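Local coordinates for alpha-fucosidase (Bifidobacterium bifidum, PDB 2EAE), which probably hydrolyses alpha-1,2-linked L-fucose from glycans, this chain being the catalytic-domain construct of a longer bifidobacterial protein, at residues P393-G398 / W414-H419; H483-A488 / F498-S503; Y518-D523 / V817-F822. The protein carries 1 engineered substitution. One frame throughout, in Å; residues are numbered along the deposited sequence.

Contact 1. Residues P393-G398 / W414-H419; sequences PSNLQG and WGSDFH. With FUL (beta-L-fucopyranose), chain D; GAL (beta-D-galactopyranose), chain B; GLC (alpha-D-glucopyranose), chain C.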
loop_
_atom_site.group_PDB
_atom_site.type_symbol
_atom_site.label_atom_id
_atom_site.label_comp_id
_atom_site.label_asym_id
_atom_site.label_seq_id
_atom_site.Cartn_x
_atom_site.Cartn_y
_atom_site.Cartn_z
ATOM N N PRO A 393 7.762 2.953 4.365
ATOM C CA PRO A 393 6.459 2.968 3.740
ATOM C C PRO A 393 5.460 2.409 4.733
ATOM O O PRO A 393 5.862 1.874 5.824
ATOM C CB PRO A 393 6.613 2.013 2.543
ATOM C CG PRO A 393 7.750 1.129 2.872
ATOM C CD PRO A 393 8.645 1.889 3.841
ATOM N N SER A 394 4.194 2.545 4.379
ATOM C CA SER A 394 3.126 1.857 5.119
ATOM C C SER A 394 3.422 0.352 5.184
ATOM O O SER A 394 3.906 -0.272 4.214
ATOM C CB SER A 394 1.767 2.141 4.492
ATOM O OG SER A 394 1.809 1.958 3.076
ATOM N N ASN A 395 3.208 -0.220 6.364
ATOM C CA ASN A 395 3.415 -1.665 6.542
ATOM C C ASN A 395 2.041 -2.365 6.489
ATOM O O ASN A 395 1.046 -1.743 6.113
ATOM C CB ASN A 395 4.209 -1.959 7.834
ATOM C CG ASN A 395 3.492 -1.495 9.111
ATOM O OD1 ASN A 395 2.287 -1.723 9.295
ATOM N ND2 ASN A 395 4.261 -0.925 10.053
ATOM N N LEU A 396 1.981 -3.646 6.860
ATOM C CA LEU A 396 0.711 -4.384 6.844
ATOM C C LEU A 396 -0.435 -3.701 7.576
ATOM O O LEU A 396 -1.582 -3.988 7.287
ATOM C CB LEU A 396 0.893 -5.815 7.385
ATOM C CG LEU A 396 1.602 -6.866 6.533
ATOM C CD1 LEU A 396 1.582 -8.187 7.269
ATOM C CD2 LEU A 396 0.883 -7.078 5.195
ATOM N N GLN A 397 -0.122 -2.841 8.554
ATOM C CA GLN A 397 -1.152 -2.119 9.316
ATOM C C GLN A 397 -1.046 -0.597 9.184
ATOM O O GLN A 397 -1.631 0.140 9.964
ATOM C CB GLN A 397 -1.124 -2.551 10.786
ATOM C CG GLN A 397 -1.460 -4.018 10.916
ATOM C CD GLN A 397 -1.404 -4.532 12.334
ATOM O OE1 GLN A 397 -1.527 -3.767 13.306
ATOM N NE2 GLN A 397 -1.237 -5.825 12.461
ATOM N N GLY A 398 -0.328 -0.154 8.148
ATOM C CA GLY A 398 -0.093 1.271 7.933
ATOM C C GLY A 398 1.018 1.661 8.872
ATOM O O GLY A 398 2.185 1.380 8.604
ATOM N N TRP A 414 1.748 -11.714 11.117
ATOM C CA TRP A 414 2.707 -11.496 10.035
ATOM C C TRP A 414 3.658 -10.362 10.326
ATOM O O TRP A 414 4.200 -9.706 9.406
ATOM C CB TRP A 414 1.983 -11.281 8.704
ATOM C CG TRP A 414 1.058 -12.356 8.394
ATOM C CD1 TRP A 414 1.375 -13.610 8.008
ATOM C CD2 TRP A 414 -0.368 -12.297 8.458
ATOM N NE1 TRP A 414 0.238 -14.350 7.834
ATOM C CE2 TRP A 414 -0.849 -13.558 8.079
ATOM C CE3 TRP A 414 -1.293 -11.267 8.742
ATOM C CZ2 TRP A 414 -2.217 -13.852 8.022
ATOM C CZ3 TRP A 414 -2.647 -11.552 8.676
ATOM C CH2 TRP A 414 -3.103 -12.830 8.318
ATOM N N GLY A 415 3.853 -10.110 11.617
ATOM C CA GLY A 415 4.768 -9.116 12.105
ATOM C C GLY A 415 4.423 -7.697 11.745
ATOM O O GLY A 415 5.249 -6.781 11.922
ATOM N N SER A 416 3.190 -7.489 11.267
ATOM C CA SER A 416 2.811 -6.224 10.640
ATOM C C SER A 416 3.941 -5.709 9.737
ATOM O O SER A 416 4.302 -4.534 9.822
ATOM C CB SER A 416 2.464 -5.192 11.704
ATOM O OG SER A 416 1.908 -4.007 11.134
ATOM N N ASP A 417 4.479 -6.596 8.896
ATOM C CA ASP A 417 5.724 -6.369 8.170
ATOM C C ASP A 417 5.526 -5.733 6.792
ATOM O O ASP A 417 4.521 -5.110 6.541
ATOM C CB ASP A 417 6.565 -7.674 8.071
ATOM C CG ASP A 417 5.897 -8.799 7.224
ATOM O OD1 ASP A 417 4.880 -8.560 6.526
ATOM O OD2 ASP A 417 6.408 -9.952 7.248
ATOM N N PHE A 418 6.527 -5.877 5.926
ATOM C CA PHE A 418 6.467 -5.435 4.537
ATOM C C PHE A 418 6.370 -6.726 3.753
ATOM O O PHE A 418 7.378 -7.458 3.614
ATOM C CB PHE A 418 7.732 -4.617 4.168
ATOM C CG PHE A 418 7.893 -3.387 5.030
ATOM C CD1 PHE A 418 6.985 -2.316 4.914
ATOM C CD2 PHE A 418 8.846 -3.349 6.035
ATOM C CE1 PHE A 418 7.093 -1.183 5.747
ATOM C CE2 PHE A 418 8.975 -2.215 6.883
ATOM C CZ PHE A 418 8.090 -1.136 6.746
ATOM N N HIS A 419 5.153 -7.033 3.289
ATOM C CA HIS A 419 4.833 -8.306 2.643
ATOM C C HIS A 419 4.691 -8.057 1.150
ATOM O O HIS A 419 3.707 -7.444 0.696
ATOM C CB HIS A 419 3.528 -8.879 3.192
ATOM C CG HIS A 419 3.675 -10.201 3.878
ATOM N ND1 HIS A 419 3.347 -11.405 3.272
ATOM C CD2 HIS A 419 4.061 -10.503 5.139
ATOM C CE1 HIS A 419 3.554 -12.389 4.127
ATOM N NE2 HIS A 419 3.985 -11.869 5.269
HETATM C C1 FUL D . 0.219 -13.421 2.246
HETATM C C2 FUL D . -1.262 -13.840 2.126
HETATM O O2 FUL D . -1.339 -15.172 1.570
HETATM C C3 FUL D . -2.051 -13.781 3.454
HETATM O O3 FUL D . -3.468 -13.788 3.168
HETATM C C4 FUL D . -1.719 -12.514 4.245
HETATM O O4 FUL D . -2.210 -11.430 3.448
HETATM C C5 FUL D . -0.206 -12.386 4.419
HETATM C C6 FUL D . 0.214 -11.109 5.148
HETATM O O5 FUL D . 0.418 -12.336 3.143
HETATM O O1 FUL D . 0.762 -12.952 0.996
HETATM C C1 GAL B . 1.365 -17.179 5.902
HETATM C C2 GAL B . 1.537 -16.097 4.823
HETATM C C3 GAL B . 2.936 -16.174 4.192
HETATM C C4 GAL B . 3.988 -16.116 5.316
HETATM C C5 GAL B . 3.721 -17.239 6.328
HETATM C C6 GAL B . 4.662 -17.104 7.506
HETATM O O2 GAL B . 0.512 -16.145 3.858
HETATM O O3 GAL B . 3.075 -15.060 3.345
HETATM O O4 GAL B . 3.903 -14.870 5.965
HETATM O O5 GAL B . 2.408 -17.089 6.836
HETATM O O6 GAL B . 4.570 -18.290 8.283
HETATM C C1 GLC C . -2.449 -19.878 8.323
HETATM C C2 GLC C . -1.220 -19.386 9.108
HETATM C C3 GLC C . -0.615 -18.101 8.571
HETATM C C4 GLC C . -0.514 -18.161 7.058
HETATM C C5 GLC C . -1.946 -18.246 6.548
HETATM C C6 GLC C . -1.981 -18.222 5.030
HETATM O O1 GLC C . -3.655 -19.461 8.927
HETATM O O2 GLC C . -1.506 -19.142 10.465
HETATM O O3 GLC C . 0.655 -18.015 9.150
HETATM O O4 GLC C . 0.124 -17.003 6.551
HETATM O O5 GLC C . -2.502 -19.486 6.950
HETATM O O6 GLC C . -1.566 -19.505 4.600
#
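L396 N donates to D417 O at 2.9 Å (N-H...acceptor angle 146°), the backbone hydrogen bond that ties the two loops together. A second polar link is weak: S416 OG gives its proton to N395 OD1 at 3.0 Å. N395 OD1 also accepts, in its carbonyl plane, from Q397 N at 2.8 Å, since N395 CG lies between its backbone N and carbonyl carbon (chi1 62°). The resulting Asx turn sits inside the type I turn N395-G398 and fixes the amide's rotation.

Apolar contact centres on L396, whose two methyls diverge. CD1 meets W414 CB at 3.4 Å, while CD2 lies 3.8 Å from H419 CB. Farther off, P393 CG meets F418 CE1 at 3.7 Å, and the P393 and S394 carbonyl oxygens lie in plane at that ring's edge.

FUL C6 sits over one face of W414, offset toward the rim, and over the centre of the H419 ring; L396 CD1 is 3.9 Å from this same C6. W414 NE1 donates to GLC O4 at 2.9 Å, almost straight (164°). L396 CD1 and the ring faces of W414 and H419 thus line the side of this family 95 product-binding pocket that meets the fucose methyl C6.

Contact 2. Residues H483-A488 / F498-S503; sequences HTENTA and FSWGWS. With GAL (beta-D-galactopyranose), chain B.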
loop_
_atom_site.group_PDB
_atom_site.type_symbol
_atom_site.label_atom_id
_atom_site.label_comp_id
_atom_site.label_asym_id
_atom_site.label_seq_id
_atom_site.Cartn_x
_atom_site.Cartn_y
_atom_site.Cartn_z
ATOM N N HIS A 483 12.520 -11.206 -1.348
ATOM C CA HIS A 483 11.397 -12.135 -1.464
ATOM C C HIS A 483 10.149 -11.609 -0.777
ATOM O O HIS A 483 9.943 -10.372 -0.710
ATOM C CB HIS A 483 11.834 -13.539 -0.964
ATOM C CG HIS A 483 12.913 -14.159 -1.809
ATOM N ND1 HIS A 483 14.249 -13.860 -1.647
ATOM C CD2 HIS A 483 12.842 -15.012 -2.865
ATOM C CE1 HIS A 483 14.961 -14.521 -2.550
ATOM N NE2 HIS A 483 14.129 -15.206 -3.315
ATOM N N THR A 484 9.303 -12.516 -0.265
ATOM C CA THR A 484 8.002 -12.094 0.313
ATOM C C THR A 484 8.111 -11.257 1.599
ATOM O O THR A 484 7.617 -10.123 1.688
ATOM C CB THR A 484 7.146 -13.332 0.620
ATOM O OG1 THR A 484 6.884 -14.039 -0.600
ATOM C CG2 THR A 484 5.842 -12.939 1.242
ATOM N N GLU A 485 8.703 -11.848 2.622
ATOM C CA GLU A 485 8.694 -11.220 3.931
ATOM C C GLU A 485 9.892 -10.290 4.074
ATOM O O GLU A 485 11.052 -10.721 3.982
ATOM C CB GLU A 485 8.727 -12.271 5.037
ATOM C CG GLU A 485 7.511 -13.216 5.077
ATOM C CD GLU A 485 7.485 -13.983 6.401
ATOM O OE1 GLU A 485 8.587 -14.271 6.904
ATOM O OE2 GLU A 485 6.384 -14.253 6.938
ATOM N N ASN A 486 9.615 -9.023 4.324
ATOM C CA ASN A 486 10.678 -8.031 4.445
ATOM C C ASN A 486 10.475 -7.225 5.725
ATOM O O ASN A 486 9.386 -7.284 6.339
ATOM C CB ASN A 486 10.728 -7.112 3.193
ATOM C CG ASN A 486 11.554 -7.701 2.076
ATOM O OD1 ASN A 486 12.773 -7.451 1.982
ATOM N ND2 ASN A 486 10.912 -8.511 1.218
ATOM N N THR A 487 11.486 -6.448 6.117
ATOM C CA THR A 487 11.502 -5.762 7.424
ATOM C C THR A 487 12.121 -4.377 7.302
ATOM O O THR A 487 12.413 -3.929 6.203
ATOM C CB THR A 487 12.377 -6.507 8.451
ATOM O OG1 THR A 487 13.758 -6.453 8.034
ATOM C CG2 THR A 487 11.877 -7.961 8.622
ATOM N N ALA A 488 12.384 -3.729 8.438
ATOM C CA ALA A 488 13.073 -2.442 8.431
ATOM C C ALA A 488 14.597 -2.592 8.193
ATOM O O ALA A 488 15.307 -1.588 8.010
ATOM C CB ALA A 488 12.783 -1.653 9.728
ATOM N N PHE A 498 9.662 -22.764 1.762
ATOM C CA PHE A 498 9.626 -22.418 0.341
ATOM C C PHE A 498 8.252 -21.978 -0.182
ATOM O O PHE A 498 8.173 -21.131 -1.093
ATOM C CB PHE A 498 10.167 -23.566 -0.516
ATOM C CG PHE A 498 10.277 -23.227 -1.997
ATOM C CD1 PHE A 498 11.450 -22.638 -2.515
ATOM C CD2 PHE A 498 9.203 -23.497 -2.873
ATOM C CE1 PHE A 498 11.538 -22.317 -3.901
ATOM C CE2 PHE A 498 9.291 -23.185 -4.240
ATOM C CZ PHE A 498 10.461 -22.599 -4.750
ATOM N N SER A 499 7.205 -22.564 0.397
ATOM C CA SER A 499 5.806 -22.426 -0.020
ATOM C C SER A 499 5.133 -21.147 0.492
ATOM O O SER A 499 3.953 -21.132 0.907
ATOM C CB SER A 499 5.045 -23.667 0.435
ATOM O OG SER A 499 5.328 -23.918 1.800
ATOM N N TRP A 500 5.924 -20.080 0.438
ATOM C CA TRP A 500 5.559 -18.657 0.657
ATOM C C TRP A 500 6.850 -17.868 0.696
ATOM O O TRP A 500 6.870 -16.710 0.264
ATOM C CB TRP A 500 4.749 -18.362 1.924
ATOM C CG TRP A 500 5.338 -18.888 3.197
ATOM C CD1 TRP A 500 4.981 -20.049 3.853
ATOM C CD2 TRP A 500 6.357 -18.272 3.982
ATOM N NE1 TRP A 500 5.738 -20.198 4.986
ATOM C CE2 TRP A 500 6.586 -19.116 5.097
ATOM C CE3 TRP A 500 7.092 -17.068 3.870
ATOM C CZ2 TRP A 500 7.550 -18.819 6.076
ATOM C CZ3 TRP A 500 8.051 -16.772 4.835
ATOM C CH2 TRP A 500 8.272 -17.652 5.935
ATOM N N GLY A 501 7.927 -18.490 1.199
ATOM C CA GLY A 501 9.194 -17.775 1.410
ATOM C C GLY A 501 9.983 -17.363 0.159
ATOM O O GLY A 501 10.762 -16.403 0.201
ATOM N N TRP A 502 9.822 -18.105 -0.936
ATOM C CA TRP A 502 10.598 -17.881 -2.157
ATOM C C TRP A 502 9.706 -17.180 -3.178
ATOM O O TRP A 502 8.700 -17.746 -3.613
ATOM C CB TRP A 502 11.047 -19.212 -2.762
ATOM C CG TRP A 502 11.840 -19.093 -4.056
ATOM C CD1 TRP A 502 11.369 -19.212 -5.331
ATOM C CD2 TRP A 502 13.244 -18.848 -4.169
ATOM N NE1 TRP A 502 12.416 -19.083 -6.241
ATOM C CE2 TRP A 502 13.567 -18.838 -5.547
ATOM C CE3 TRP A 502 14.269 -18.644 -3.236
ATOM C CZ2 TRP A 502 14.885 -18.635 -6.009
ATOM C CZ3 TRP A 502 15.571 -18.443 -3.695
ATOM C CH2 TRP A 502 15.856 -18.414 -5.058
ATOM N N SER A 503 10.092 -15.960 -3.559
ATOM C CA SER A 503 9.301 -15.174 -4.502
ATOM C C SER A 503 10.169 -14.039 -5.016
ATOM O O SER A 503 9.858 -12.876 -4.740
ATOM C CB SER A 503 8.078 -14.604 -3.776
ATOM O OG SER A 503 7.027 -14.186 -4.678
HETATM C C1 GAL B . 1.365 -17.179 5.902
HETATM C C2 GAL B . 1.537 -16.097 4.823
HETATM C C3 GAL B . 2.936 -16.174 4.192
HETATM C C4 GAL B . 3.988 -16.116 5.316
HETATM C C5 GAL B . 3.721 -17.239 6.328
HETATM C C6 GAL B . 4.662 -17.104 7.506
HETATM O O2 GAL B . 0.512 -16.145 3.858
HETATM O O3 GAL B . 3.075 -15.060 3.345
HETATM O O4 GAL B . 3.903 -14.870 5.965
HETATM O O5 GAL B . 2.408 -17.089 6.836
HETATM O O6 GAL B . 4.570 -18.290 8.283
HETATM O O HOH W 1 10.003 -14.493 2.302
#
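E485 and W500 approach each other on the galactose side of the glycan pocket, where the tryptophan serves as an aromatic platform of the kind common in sugar-binding sites. GAL C5 lies above the centre of one W500 face. The indole is folded up there because its CG stands between the backbone N and the carbonyl carbon (chi1 53°), which also swings the six-membered ring toward the opposing segment. Its CZ3 then comes to 3.2 Å from E485 CD, with the carboxylate neither flat on the ring nor upright to it but about halfway between.

The E485 chain is extended beyond CG, carrying the two carboxylate oxygens to different partners. OE1 is held by Q132. E485 OE2 accepts from GAL O4 at 2.7 Å, although the position of this oxygen is less certain in the model. The backbone end of the same residue is joined to the helix by water 1, which accepts from E485 N at 3.0 Å and donates to G501 O at 2.9 Å.

An aromatic pair, H483 with W502, lies on the side away from the galactose. The two side chains cross at a slant, with ring planes 37° apart and centroids separated by 4.7 Å, so the pair is neither a stack nor edge-to-face. H483 presents NE2 over one face of the indole, nearer its rim than its middle, at 3.4 Å from W502 CE3. Both rings are held from outside the contact: H483 ND1 bonds to T492 O, and W502 NE1 to V561 O.

T484 OG1 bridges the segments, donating to W500 O at 2.8 Å, with a C=O...donor angle of 177°.

Contact 3. Residues Y518-D523 / V817-F822; sequences YEYSGD and VARGNF. With CA (calcium ion), chain E.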
loop_
_atom_site.group_PDB
_atom_site.type_symbol
_atom_site.label_atom_id
_atom_site.label_comp_id
_atom_site.label_asym_id
_atom_site.label_seq_id
_atom_site.Cartn_x
_atom_site.Cartn_y
_atom_site.Cartn_z
ATOM N N TYR A 518 7.160 7.607 -12.046
ATOM C CA TYR A 518 7.520 8.281 -13.268
ATOM C C TYR A 518 6.412 8.307 -14.342
ATOM O O TYR A 518 6.223 9.331 -15.017
ATOM C CB TYR A 518 8.798 7.679 -13.853
ATOM C CG TYR A 518 9.010 8.162 -15.246
ATOM C CD1 TYR A 518 9.470 9.462 -15.498
ATOM C CD2 TYR A 518 8.696 7.338 -16.332
ATOM C CE1 TYR A 518 9.623 9.898 -16.797
ATOM C CE2 TYR A 518 8.854 7.774 -17.631
ATOM C CZ TYR A 518 9.315 9.042 -17.849
ATOM O OH TYR A 518 9.462 9.447 -19.155
ATOM N N GLU A 519 5.689 7.200 -14.525
ATOM C CA GLU A 519 4.612 7.171 -15.491
ATOM C C GLU A 519 3.534 8.228 -15.257
ATOM O O GLU A 519 2.970 8.776 -16.217
ATOM C CB GLU A 519 3.926 5.804 -15.502
ATOM C CG GLU A 519 4.492 4.839 -16.490
ATOM C CD GLU A 519 3.589 3.649 -16.709
ATOM O OE1 GLU A 519 3.418 3.234 -17.877
ATOM O OE2 GLU A 519 3.003 3.156 -15.724
ATOM N N TYR A 520 3.250 8.510 -13.989
ATOM C CA TYR A 520 2.199 9.463 -13.654
ATOM C C TYR A 520 2.670 10.914 -13.592
ATOM O O TYR A 520 1.839 11.839 -13.633
ATOM C CB TYR A 520 1.568 9.103 -12.322
ATOM C CG TYR A 520 0.493 8.021 -12.363
ATOM C CD1 TYR A 520 0.820 6.652 -12.243
ATOM C CD2 TYR A 520 -0.859 8.360 -12.458
ATOM C CE1 TYR A 520 -0.201 5.659 -12.233
ATOM C CE2 TYR A 520 -1.882 7.372 -12.438
ATOM C CZ TYR A 520 -1.550 6.044 -12.342
ATOM O OH TYR A 520 -2.566 5.114 -12.311
ATOM N N SER A 521 3.969 11.124 -13.482
ATOM C CA SER A 521 4.480 12.465 -13.275
ATOM C C SER A 521 5.221 13.021 -14.489
ATOM O O SER A 521 5.160 14.230 -14.730
ATOM C CB SER A 521 5.399 12.531 -12.053
ATOM O OG SER A 521 6.625 11.860 -12.327
ATOM N N GLY A 522 5.930 12.143 -15.204
ATOM C CA GLY A 522 6.940 12.558 -16.207
ATOM C C GLY A 522 8.118 13.360 -15.661
ATOM O O GLY A 522 8.791 14.069 -16.409
ATOM N N ASP A 523 8.377 13.248 -14.368
ATOM C CA ASP A 523 9.508 13.937 -13.724
ATOM C C ASP A 523 10.875 13.310 -14.079
ATOM O O ASP A 523 11.083 12.108 -13.852
ATOM C CB ASP A 523 9.304 13.898 -12.226
ATOM C CG ASP A 523 10.300 14.764 -11.481
ATOM O OD1 ASP A 523 9.930 15.894 -11.120
ATOM O OD2 ASP A 523 11.435 14.321 -11.238
ATOM N N VAL A 817 -5.800 11.415 -11.266
ATOM C CA VAL A 817 -4.609 11.633 -12.059
ATOM C C VAL A 817 -4.434 10.497 -13.060
ATOM O O VAL A 817 -4.554 9.322 -12.700
ATOM C CB VAL A 817 -3.395 11.796 -11.163
ATOM C CG1 VAL A 817 -2.122 12.109 -12.011
ATOM C CG2 VAL A 817 -3.646 12.943 -10.140
ATOM N N ALA A 818 -4.186 10.850 -14.323
ATOM C CA ALA A 818 -3.885 9.888 -15.362
ATOM C C ALA A 818 -2.395 9.916 -15.725
ATOM O O ALA A 818 -1.731 10.955 -15.620
ATOM C CB ALA A 818 -4.731 10.139 -16.630
ATOM N N ARG A 819 -1.892 8.775 -16.185
ATOM C CA ARG A 819 -0.510 8.659 -16.652
ATOM C C ARG A 819 -0.267 9.677 -17.761
ATOM O O ARG A 819 -1.171 9.949 -18.553
ATOM C CB ARG A 819 -0.233 7.240 -17.153
ATOM C CG ARG A 819 0.020 6.247 -16.014
ATOM C CD ARG A 819 0.025 4.787 -16.579
ATOM N NE ARG A 819 0.035 3.753 -15.529
ATOM C CZ ARG A 819 -1.047 3.325 -14.896
ATOM N NH1 ARG A 819 -2.235 3.859 -15.141
ATOM N NH2 ARG A 819 -0.931 2.354 -14.005
ATOM N N GLY A 820 0.956 10.175 -17.832
ATOM C CA GLY A 820 1.279 11.341 -18.672
ATOM C C GLY A 820 1.116 12.632 -17.887
ATOM O O GLY A 820 1.492 13.721 -18.364
ATOM N N ASN A 821 0.528 12.527 -16.684
ATOM C CA ASN A 821 0.360 13.647 -15.761
ATOM C C ASN A 821 -0.791 14.583 -16.187
ATOM O O ASN A 821 -0.583 15.784 -16.449
ATOM C CB ASN A 821 1.673 14.409 -15.519
ATOM C CG ASN A 821 1.686 15.143 -14.187
ATOM O OD1 ASN A 821 0.644 15.355 -13.539
ATOM N ND2 ASN A 821 2.856 15.579 -13.791
ATOM N N PHE A 822 -1.993 14.012 -16.266
ATOM C CA PHE A 822 -3.215 14.786 -16.486
ATOM C C PHE A 822 -4.092 14.724 -15.225
ATOM O O PHE A 822 -4.252 13.641 -14.660
ATOM C CB PHE A 822 -3.979 14.260 -17.696
ATOM C CG PHE A 822 -3.213 14.379 -19.007
ATOM C CD1 PHE A 822 -3.322 15.532 -19.788
ATOM C CD2 PHE A 822 -2.370 13.342 -19.448
ATOM C CE1 PHE A 822 -2.616 15.644 -21.021
ATOM C CE2 PHE A 822 -1.641 13.458 -20.658
ATOM C CZ PHE A 822 -1.784 14.614 -21.437
HETATM CA CA CA E . 2.629 0.960 -17.224
HETATM O O HOH W 2 -5.140 6.563 -14.108
HETATM O O HOH W 3 4.684 0.472 -18.667
HETATM O O HOH W 4 4.023 -0.249 -15.820
HETATM O O HOH W 5 0.954 1.727 -18.661
HETATM O O HOH W 6 0.887 0.158 -15.800
#
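Y520 buries more surface here than any other residue of the two segments, and R819 lies across one face of its ring. R819 CG stands 3.8 Å from the centroid of the Y520 ring and 9° off the ring normal, a CH-pi contact centred on the face. The arginine chain stays extended from CG to NE, so its guanidinium continues past the ring toward the phenol end, the two planes 41° apart. Y520 OH and R819 NH1 come to 3.1 Å, but the angle is too poor for a hydrogen bond. At the ring's edge, in plane, V817 O lies 3.3 Å from Y520 CE2.

E519 meets the same guanidinium at its edge. In this salt bridge R819 NE donates to E519 OE2 at 3.0 Å; the oxygen lies in the guanidinium plane, whereas NE approaches from above the carboxylate, 59° out of its plane. Both carboxylate oxygens also bind calcium, E519 OE1 at 2.5 Å and OE2 at 2.7 Å, and D689 with four waters completes the ion's shell. R819 is a second-shell residue that probably steadies this ligand.

Backbone G820 N bonds to E519 O (2.9 Å), and side-chain amide N821 ND2 to S521 O (2.8 Å). The G1 bulge after strand 811-818, leading into strand 822-829, packs on the C-terminal end of helix 506-521, joining the C-terminal beta sheet to the helices of the catalytic domain.

In the fold
Contacts 1 and 2 form one continuous region, their centres 13 Å apart, because strands 418-419 and 485-486 pair as a two-stranded antiparallel sheet and both contacts touch the galactose. Contact 1 lines the fucose end and contact 2 the galactose side, so the two contacts share the product-binding pocket, which holds a fucose and a lactose. Contact 3 stands apart: its centre is 27 Å from contact 1 and 31 Å from contact 2. Along the chain each contact closes before the next opens. Helix 498-501 of contact 2 is followed by helix 506-521 of contact 3, which leaves the sugar pocket behind and meets the C-terminal sheet beside a separate calcium ion, a junction between domains.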